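Local coordinates for Lmo0325 protein (Listeria monocytogenes EGD-e, PDB 4RYK), which probably binds DNA through an N-terminal helix-turn-helix domain and acts as a transcriptional regulator with a helical Rgg-type C-terminal domain, at residues E27-I33 and E55-I60; S9-R15 and F41-K45. One frame throughout, in Å; residues are numbered along the deposited sequence. Where two conformers were deposited one is given.

Interaction 1. Residues E27-I33 and E55-I60. With GLC (alpha-D-glucopyranose), chain B.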
ATOM      1  N   GLU A  27      19.180  13.651  21.890  1.00 47.56           N
ATOM      2  CA  GLU A  27      18.846  12.257  21.673  1.00 49.04           C
ATOM      3  C   GLU A  27      18.571  11.894  20.222  1.00 46.47           C
ATOM      4  O   GLU A  27      18.704  10.744  19.841  1.00 43.27           O
ATOM      5  CB  GLU A  27      17.731  11.820  22.606  1.00 54.81           C
ATOM      6  CG  GLU A  27      16.336  12.165  22.210  1.00 56.38           C
ATOM      7  CD  GLU A  27      15.410  12.108  23.435  1.00 65.60           C
ATOM      8  OE1 GLU A  27      15.136  10.989  23.952  1.00 75.40           O
ATOM      9  OE2 GLU A  27      14.960  13.182  23.881  1.00 56.89           O
ATOM     10  N   VAL A  28      18.235  12.860  19.386  1.00 42.47           N
ATOM     11  CA  VAL A  28      18.006  12.525  17.998  1.00 41.11           C
ATOM     12  C   VAL A  28      19.340  12.377  17.225  1.00 43.16           C
ATOM     13  O   VAL A  28      19.489  11.474  16.418  1.00 43.72           O
ATOM     14  CB  VAL A  28      17.097  13.546  17.323  1.00 37.74           C
ATOM     15  CG1 VAL A  28      17.169  13.411  15.829  1.00 38.38           C
ATOM     16  CG2 VAL A  28      15.667  13.359  17.782  1.00 38.39           C
ATOM     17  N   TYR A  29      20.306  13.252  17.491  1.00 43.31           N
ATOM     18  CA  TYR A  29      21.474  13.378  16.629  1.00 43.70           C
ATOM     19  C   TYR A  29      22.780  12.755  17.120  1.00 46.63           C
ATOM     20  O   TYR A  29      23.677  12.525  16.292  1.00 46.15           O
ATOM     21  CB  TYR A  29      21.706  14.846  16.275  1.00 42.05           C
ATOM     22  CG  TYR A  29      20.561  15.438  15.479  1.00 41.72           C
ATOM     23  CD1 TYR A  29      20.345  15.072  14.150  1.00 41.80           C
ATOM     24  CD2 TYR A  29      19.667  16.304  16.069  1.00 41.87           C
ATOM     25  CE1 TYR A  29      19.314  15.607  13.427  1.00 40.96           C
ATOM     26  CE2 TYR A  29      18.625  16.850  15.357  1.00 41.59           C
ATOM     27  CZ  TYR A  29      18.444  16.490  14.037  1.00 40.91           C
ATOM     28  OH  TYR A  29      17.386  17.034  13.362  1.00 39.21           O
ATOM     29  N   THR A  30      22.863  12.456  18.418  1.00 46.32           N
ATOM     30  CA  THR A  30      24.078  11.981  19.016  1.00 49.65           C
ATOM     31  C   THR A  30      24.522  10.684  18.377  1.00 48.80           C
ATOM     32  O   THR A  30      23.732   9.767  18.207  1.00 47.53           O
ATOM     33  CB  THR A  30      23.945  11.720  20.527  1.00 50.84           C
ATOM     34  OG1 THR A  30      23.564  12.924  21.164  1.00 54.63           O
ATOM     35  CG2 THR A  30      25.302  11.332  21.125  1.00 54.62           C
ATOM     36  N   GLY A  31      25.790  10.659  17.988  1.00 51.87           N
ATOM     37  CA  GLY A  31      26.385   9.534  17.285  1.00 51.36           C
ATOM     38  C   GLY A  31      26.068   9.550  15.797  1.00 53.46           C
ATOM     39  O   GLY A  31      26.568   8.716  15.053  1.00 51.50           O
ATOM     40  N   ILE A  32      25.258  10.494  15.320  1.00 51.72           N
ATOM     41  CA  ILE A  32      24.979  10.522  13.868  1.00 49.45           C
ATOM     42  C   ILE A  32      25.713  11.704  13.254  1.00 50.17           C
ATOM     43  O   ILE A  32      26.542  11.540  12.382  1.00 48.05           O
ATOM     44  CB  ILE A  32      23.458  10.597  13.584  1.00 47.69           C
ATOM     45  CG1 ILE A  32      22.754   9.332  14.094  1.00 46.21           C
ATOM     46  CG2 ILE A  32      23.168  10.763  12.098  1.00 46.26           C
ATOM     47  CD1 ILE A  32      21.262   9.482  14.218  1.00 45.26           C
ATOM     48  N   ILE A  33      25.415  12.897  13.760  1.00 48.05           N
ATOM     49  CA  ILE A  33      26.117  14.108  13.377  1.00 49.31           C
ATOM     50  C   ILE A  33      26.278  15.008  14.593  1.00 51.95           C
ATOM     51  O   ILE A  33      25.548  14.894  15.572  1.00 51.16           O
ATOM     52  CB  ILE A  33      25.344  14.909  12.333  1.00 50.92           C
ATOM     53  CG1 ILE A  33      23.879  15.162  12.802  1.00 51.11           C
ATOM     54  CG2 ILE A  33      25.390  14.183  11.006  1.00 51.42           C
ATOM     55  CD1 ILE A  33      23.090  16.114  11.930  1.00 48.75           C
ATOM     56  N   GLU A  55      19.324   7.234   9.419  1.00 43.25           N
ATOM     57  CA  GLU A  55      19.580   7.037  10.859  1.00 42.09           C
ATOM     58  C   GLU A  55      18.783   8.030  11.676  1.00 41.28           C
ATOM     59  O   GLU A  55      18.261   7.698  12.748  1.00 41.43           O
ATOM     60  CB  GLU A  55      21.067   7.162  11.166  1.00 46.84           C
ATOM     61  CG  GLU A  55      21.908   6.087  10.486  1.00 53.56           C
ATOM     62  CD  GLU A  55      23.391   6.347  10.598  1.00 62.03           C
ATOM     63  OE1 GLU A  55      23.857   6.864  11.634  1.00 70.05           O
ATOM     64  OE2 GLU A  55      24.114   6.011   9.637  1.00 82.29           O
ATOM     65  N   ILE A  56      18.678   9.256  11.181  1.00 39.92           N
ATOM     66  CA  ILE A  56      17.904  10.298  11.896  1.00 40.08           C
ATOM     67  C   ILE A  56      16.434   9.922  11.925  1.00 37.84           C
ATOM     68  O   ILE A  56      15.763  10.019  12.948  1.00 37.48           O
ATOM     69  CB  ILE A  56      18.105  11.671  11.226  1.00 39.49           C
ATOM     70  CG1 ILE A  56      19.533  12.146  11.511  1.00 42.32           C
ATOM     71  CG2 ILE A  56      17.082  12.655  11.740  1.00 39.29           C
ATOM     72  CD1 ILE A  56      20.052  13.201  10.545  1.00 43.49           C
ATOM     73  N   LEU A  57      15.924   9.457  10.791  1.00 36.66           N
ATOM     74  CA  LEU A  57      14.523   9.025  10.729  1.00 35.73           C
ATOM     75  C   LEU A  57      14.210   7.965  11.741  1.00 38.15           C
ATOM     76  O   LEU A  57      13.103   7.919  12.313  1.00 36.19           O
ATOM     77  CB  LEU A  57      14.188   8.502   9.343  1.00 37.66           C
ATOM     78  CG  LEU A  57      13.950   9.558   8.272  1.00 38.32           C
ATOM     79  CD1 LEU A  57      13.657   8.817   6.966  1.00 41.79           C
ATOM     80  CD2 LEU A  57      12.834  10.522   8.616  1.00 41.69           C
ATOM     81  N   LYS A  58      15.170   7.073  11.963  1.00 38.90           N
ATOM     82  CA  LYS A  58      14.979   6.042  12.945  1.00 41.73           C
ATOM     83  C   LYS A  58      14.875   6.629  14.339  1.00 38.91           C
ATOM     84  O   LYS A  58      14.108   6.166  15.168  1.00 37.90           O
ATOM     85  CB  LYS A  58      16.117   5.007  12.896  1.00 50.51           C
ATOM     86  CG  LYS A  58      15.613   3.588  12.860  1.00 61.08           C
ATOM     87  CD  LYS A  58      16.640   2.561  13.378  1.00 72.10           C
ATOM     88  CE  LYS A  58      17.795   2.383  12.405  1.00 75.19           C
ATOM     89  NZ  LYS A  58      17.269   2.071  11.045  1.00 79.73           N
ATOM     90  N   ARG A  59      15.620   7.666  14.596  1.00 38.63           N
ATOM     91  CA  ARG A  59      15.579   8.289  15.917  1.00 39.32           C
ATOM     92  C   ARG A  59      14.261   9.017  16.220  1.00 39.55           C
ATOM     93  O   ARG A  59      13.939   9.276  17.397  1.00 42.97           O
ATOM     94  CB  ARG A  59      16.743   9.257  16.049  1.00 39.15           C
ATOM     95  CG  ARG A  59      18.105   8.599  16.076  1.00 41.47           C
ATOM     96  CD  ARG A  59      18.402   8.057  17.461  1.00 45.57           C
ATOM     97  NE  ARG A  59      19.702   7.444  17.458  1.00 46.55           N
ATOM     98  CZ  ARG A  59      20.832   8.087  17.663  1.00 49.83           C
ATOM     99  NH1 ARG A  59      20.858   9.384  17.904  1.00 52.65           N
ATOM    100  NH2 ARG A  59      21.961   7.415  17.625  1.00 50.30           N
ATOM    101  N   ILE A  60      13.513   9.402  15.190  1.00 37.33           N
ATOM    102  CA  ILE A  60      12.236  10.046  15.416  1.00 35.72           C
ATOM    103  C   ILE A  60      11.110   9.089  15.081  1.00 35.92           C
ATOM    104  O   ILE A  60       9.951   9.469  15.199  1.00 35.01           O
ATOM    105  CB  ILE A  60      12.083  11.392  14.676  1.00 37.56           C
ATOM    106  CG1 ILE A  60      12.266  11.239  13.160  1.00 36.50           C
ATOM    107  CG2 ILE A  60      13.099  12.414  15.153  1.00 37.71           C
ATOM    108  CD1 ILE A  60      11.618  12.336  12.357  1.00 35.75           C
TER
HETATM  109  C1  GLC B   1      30.403  13.298  14.834  1.00102.70           C
HETATM  110  C2  GLC B   1      30.638  11.970  14.084  1.00102.48           C
HETATM  111  C3  GLC B   1      29.799  10.860  14.685  1.00 97.07           C
HETATM  112  C4  GLC B   1      29.994  11.029  16.177  1.00 95.63           C
HETATM  113  C5  GLC B   1      28.976  12.135  16.481  1.00 94.43           C
HETATM  114  C6  GLC B   1      28.868  12.580  17.934  1.00 90.05           C
HETATM  115  O2  GLC B   1      30.321  12.079  12.696  1.00105.15           O
HETATM  116  O3  GLC B   1      30.165   9.568  14.216  1.00 99.10           O
HETATM  117  O4  GLC B   1      29.834   9.778  16.856  1.00 90.41           O
HETATM  118  O5  GLC B   1      29.237  13.302  15.678  1.00 94.58           O
HETATM  119  O6  GLC B   1      27.474  12.873  18.106  1.00 72.14           O
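In the helix-turn-helix domain, Arg-59 of helix 50-60 holds the turn that leaves helix 25-29, gripping Thr-30 O end-on with two nitrogens. Arg-59 NH1 lies 2.9 Å and Arg-59 NH2 3.0 Å from Thr-30 O, which sits in the guanidinium plane. A bend at chi2 (-80°) folds the arginine chain across the end of helix 25-29, where NH1 also makes weak bonds to the carbonyl oxygens of Val-28 and Glu-27. The positive charge thus sits near the carbonyl oxygens at the end of helix 25-29, where it would probably be favourable to the helix dipole. Ile-32 CD1 lies over one face of the Arg-59 guanidinium, 3.7 Å above its plane. This turn joins helix 25-29 to helix 35-42, the pair that gives the helix-turn-helix its name, and an apolar layer ties it further to helix 50-60. Ile-56 CD1 meets the Tyr-29 ring in plane at its edge, 3.8 Å from CE1, while Val-28 CG1 lies over one face of the ring. Ile-56 also turns CG1 to Ile-32 CG2, and Val-28 CG2 touches Ile-60 CG2 at 3.8 Å. On the outer side, Gly-31 N donates a nearly straight bond (166°) to O6 of the bound glucose, at 2.8 Å.

Interaction 2. Residues S9-R15 and F41-K45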
ATOM      1  N   SER A   9      12.629  22.719   3.603  1.00 49.68           N
ATOM      2  CA  SER A   9      13.746  21.730   3.635  1.00 50.40           C
ATOM      3  C   SER A   9      13.471  20.524   4.499  1.00 46.65           C
ATOM      4  O   SER A   9      12.694  20.601   5.481  1.00 45.62           O
ATOM      5  CB  SER A   9      15.058  22.352   4.157  1.00 52.90           C
ATOM      6  OG  SER A   9      15.103  22.462   5.606  1.00 55.26           O
ATOM      7  N   TYR A  10      14.144  19.407   4.185  1.00 44.95           N
ATOM      8  CA  TYR A  10      13.978  18.162   4.945  1.00 39.66           C
ATOM      9  C   TYR A  10      14.240  18.411   6.446  1.00 40.20           C
ATOM     10  O   TYR A  10      13.502  17.961   7.310  1.00 40.75           O
ATOM     11  CB  TYR A  10      14.910  17.046   4.474  1.00 40.39           C
ATOM     12  CG  TYR A  10      14.922  16.757   2.962  1.00 43.01           C
ATOM     13  CD1 TYR A  10      13.754  16.441   2.254  1.00 41.56           C
ATOM     14  CD2 TYR A  10      16.131  16.780   2.257  1.00 47.21           C
ATOM     15  CE1 TYR A  10      13.793  16.177   0.886  1.00 43.99           C
ATOM     16  CE2 TYR A  10      16.174  16.555   0.894  1.00 49.24           C
ATOM     17  CZ  TYR A  10      15.014  16.236   0.212  1.00 46.05           C
ATOM     18  OH  TYR A  10      15.143  15.994  -1.145  1.00 49.09           O
ATOM     19  N   GLY A  11      15.302  19.132   6.758  1.00 41.05           N
ATOM     20  CA  GLY A  11      15.711  19.314   8.156  1.00 41.05           C
ATOM     21  C   GLY A  11      14.705  20.142   8.930  1.00 41.45           C
ATOM     22  O   GLY A  11      14.510  19.924  10.124  1.00 41.14           O
ATOM     23  N   GLU A  12      14.048  21.072   8.254  1.00 42.46           N
ATOM     24  CA  GLU A  12      13.048  21.909   8.920  1.00 43.76           C
ATOM     25  C   GLU A  12      11.868  21.058   9.323  1.00 40.42           C
ATOM     26  O   GLU A  12      11.342  21.224  10.416  1.00 40.16           O
ATOM     27  CB  GLU A  12      12.645  23.097   8.052  1.00 45.70           C
ATOM     28  CG  GLU A  12      13.703  24.187   8.089  1.00 51.06           C
ATOM     29  CD  GLU A  12      13.629  25.138   6.920  1.00 55.44           C
ATOM     30  OE1 GLU A  12      13.098  26.247   7.073  1.00 63.37           O
ATOM     31  OE2 GLU A  12      14.114  24.786   5.840  1.00 60.82           O
ATOM     32  N   LEU A  13      11.512  20.074   8.488  1.00 39.02           N
ATOM     33  CA  LEU A  13      10.427  19.167   8.852  1.00 38.80           C
ATOM     34  C   LEU A  13      10.836  18.208   9.991  1.00 38.28           C
ATOM     35  O   LEU A  13      10.052  17.932  10.908  1.00 36.54           O
ATOM     36  CB  LEU A  13       9.925  18.396   7.641  1.00 38.18           C
ATOM     37  CG  LEU A  13       8.876  17.338   7.951  1.00 37.35           C
ATOM     38  CD1 LEU A  13       7.684  17.943   8.672  1.00 40.71           C
ATOM     39  CD2 LEU A  13       8.393  16.722   6.648  1.00 37.76           C
ATOM     40  N   ILE A  14      12.072  17.723   9.933  1.00 36.69           N
ATOM     41  CA  ILE A  14      12.566  16.864  10.973  1.00 35.36           C
ATOM     42  C   ILE A  14      12.459  17.609  12.308  1.00 35.54           C
ATOM     43  O   ILE A  14      12.030  17.053  13.278  1.00 35.82           O
ATOM     44  CB  ILE A  14      14.025  16.429  10.751  1.00 36.05           C
ATOM     45  CG1 ILE A  14      14.170  15.470   9.545  1.00 36.85           C
ATOM     46  CG2 ILE A  14      14.555  15.718  11.994  1.00 37.33           C
ATOM     47  CD1 ILE A  14      13.554  14.093   9.751  1.00 36.30           C
ATOM     48  N   ARG A  15      12.856  18.869  12.324  0.50 37.36           N
ATOM     49  CA  ARG A  15      12.787  19.669  13.532  0.50 38.27           C
ATOM     50  C   ARG A  15      11.378  19.716  14.098  0.50 37.33           C
ATOM     51  O   ARG A  15      11.171  19.487  15.288  0.50 37.58           O
ATOM     52  CB  ARG A  15      13.297  21.073  13.247  0.50 40.00           C
ATOM     53  CG  ARG A  15      12.840  22.118  14.257  0.50 41.50           C
ATOM     54  CD  ARG A  15      13.040  23.504  13.684  0.50 42.74           C
ATOM     55  NE  ARG A  15      12.728  24.505  14.679  0.50 45.09           N
ATOM     56  CZ  ARG A  15      11.497  24.808  15.028  0.50 42.96           C
ATOM     57  NH1 ARG A  15      10.463  24.185  14.458  0.50 44.06           N
ATOM     58  NH2 ARG A  15      11.326  25.700  15.942  0.50 43.94           N
ATOM     59  N   PHE A  41      21.435  21.723   9.893  1.00 49.76           N
ATOM     60  CA  PHE A  41      20.495  20.865   9.154  1.00 47.57           C
ATOM     61  C   PHE A  41      19.068  21.273   9.465  1.00 46.65           C
ATOM     62  O   PHE A  41      18.253  21.370   8.563  1.00 44.56           O
ATOM     63  CB  PHE A  41      20.731  19.410   9.569  1.00 46.63           C
ATOM     64  CG  PHE A  41      19.688  18.436   9.117  1.00 44.67           C
ATOM     65  CD1 PHE A  41      19.473  18.190   7.760  1.00 45.55           C
ATOM     66  CD2 PHE A  41      18.973  17.692  10.057  1.00 44.50           C
ATOM     67  CE1 PHE A  41      18.536  17.268   7.348  1.00 44.39           C
ATOM     68  CE2 PHE A  41      18.030  16.767   9.647  1.00 44.38           C
ATOM     69  CZ  PHE A  41      17.810  16.562   8.279  1.00 44.29           C
ATOM     70  N   GLU A  42      18.759  21.524  10.740  1.00 46.72           N
ATOM     71  CA  GLU A  42      17.384  21.892  11.138  1.00 46.40           C
ATOM     72  C   GLU A  42      16.956  23.284  10.663  1.00 50.76           C
ATOM     73  O   GLU A  42      15.776  23.560  10.574  1.00 52.36           O
ATOM     74  CB  GLU A  42      17.175  21.714  12.644  1.00 46.27           C
ATOM     75  CG  GLU A  42      17.156  20.239  13.048  1.00 44.56           C
ATOM     76  CD  GLU A  42      16.511  19.981  14.403  1.00 45.38           C
ATOM     77  OE1 GLU A  42      16.387  20.933  15.197  1.00 49.83           O
ATOM     78  OE2 GLU A  42      16.108  18.824  14.656  1.00 43.51           O
ATOM     79  N   LYS A  43      17.904  24.134  10.307  1.00 54.97           N
ATOM     80  CA  LYS A  43      17.606  25.426   9.674  1.00 58.84           C
ATOM     81  C   LYS A  43      17.656  25.376   8.175  1.00 57.82           C
ATOM     82  O   LYS A  43      17.513  26.403   7.524  1.00 58.12           O
ATOM     83  CB  LYS A  43      18.618  26.477  10.128  1.00 63.89           C
ATOM     84  CG  LYS A  43      18.599  26.636  11.627  1.00 70.30           C
ATOM     85  CD  LYS A  43      19.543  27.715  12.118  1.00 77.41           C
ATOM     86  CE  LYS A  43      19.192  28.061  13.556  1.00 80.24           C
ATOM     87  NZ  LYS A  43      20.133  29.072  14.087  1.00 89.21           N
ATOM     88  N   GLY A  44      17.912  24.210   7.606  1.00 55.25           N
ATOM     89  CA  GLY A  44      18.042  24.105   6.164  1.00 56.85           C
ATOM     90  C   GLY A  44      19.356  24.637   5.631  1.00 59.31           C
ATOM     91  O   GLY A  44      19.466  24.996   4.475  1.00 62.36           O
ATOM     92  N   LYS A  45      20.372  24.695   6.460  1.00 62.23           N
ATOM     93  CA  LYS A  45      21.635  25.158   5.978  1.00 67.80           C
ATOM     94  C   LYS A  45      22.591  24.050   5.578  1.00 68.93           C
ATOM     95  O   LYS A  45      23.653  24.340   5.064  1.00 74.72           O
ATOM     96  CB  LYS A  45      22.263  26.107   6.995  1.00 70.32           C
ATOM     97  CG  LYS A  45      21.672  27.511   6.926  1.00 79.41           C
ATOM     98  CD  LYS A  45      21.720  28.025   5.486  1.00 86.90           C
ATOM     99  CE  LYS A  45      21.639  29.536   5.364  1.00 95.53           C
ATOM    100  NZ  LYS A  45      20.251  29.929   5.016  1.00 97.16           N
TER
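Glu-42, Phe-41 and Gly-11 carry this contact, an instance of how a glycine lets an aromatic ring settle against a helix backbone. The Phe-41 ring presents one face to Gly-11, whose CA stands 3.6 Å from the ring centroid in a CH-pi contact, offset toward the rim. With CG anti to the backbone N (chi1 169°), the ring also extends as far as Ile-14, where CG1 comes within 4.0 Å of Phe-41 CZ. The same Gly-11 CA approaches Phe-41 O at 3.3 Å in a CA-H...O contact, and the two backbones run within 4.3 Å of each other between Gly-11 CA and Glu-42 CA. Glu-42 lies across Arg-15 at about a right angle, its CD 3.6 Å from Arg-15 CB, so it meets the aliphatic root of the arginine and not the guanidinium. Its buried carboxylate is satisfied from elsewhere: Arg-18 and Tyr-29 bind OE2, and Gln-25 binds OE1. Beyond, Glu-12 CG rests 3.3 Å from Glu-42 O. Ser-9 OG accepts from Glu-12 N, an ST motif, and meets Gly-44 CA at 3.4 Å. At Gly-44 the chain turns with positive phi in a Schellman motif that closes helix 35-42, the second helix of the helix-turn-helix, here seated against the first helix of the XRE-type domain.

How the interactions relate
The two contacts lie about 13 Å apart, centre to centre, in the compact N-terminal helical domain, well away from the centre of the chain. Their segments alternate along the sequence: 9-15, 27-33, 41-45, then 55-60, so the four successive helices 10-20, 25-29, 35-42 and 50-60 are paired first with third and second with fourth. The contacts meet in a shared interior, where Ile-60 CD1 packs on Ile-14 CD1 at 3.7 Å and the Tyr-29 hydroxyl of interaction 1 reaches Glu-42 OE2 of interaction 2 in a probable hydrogen bond, beside Phe-41. Together they tie both helices of the helix-turn-helix to their flanking helices, consistent with a domain that probably presents them to DNA.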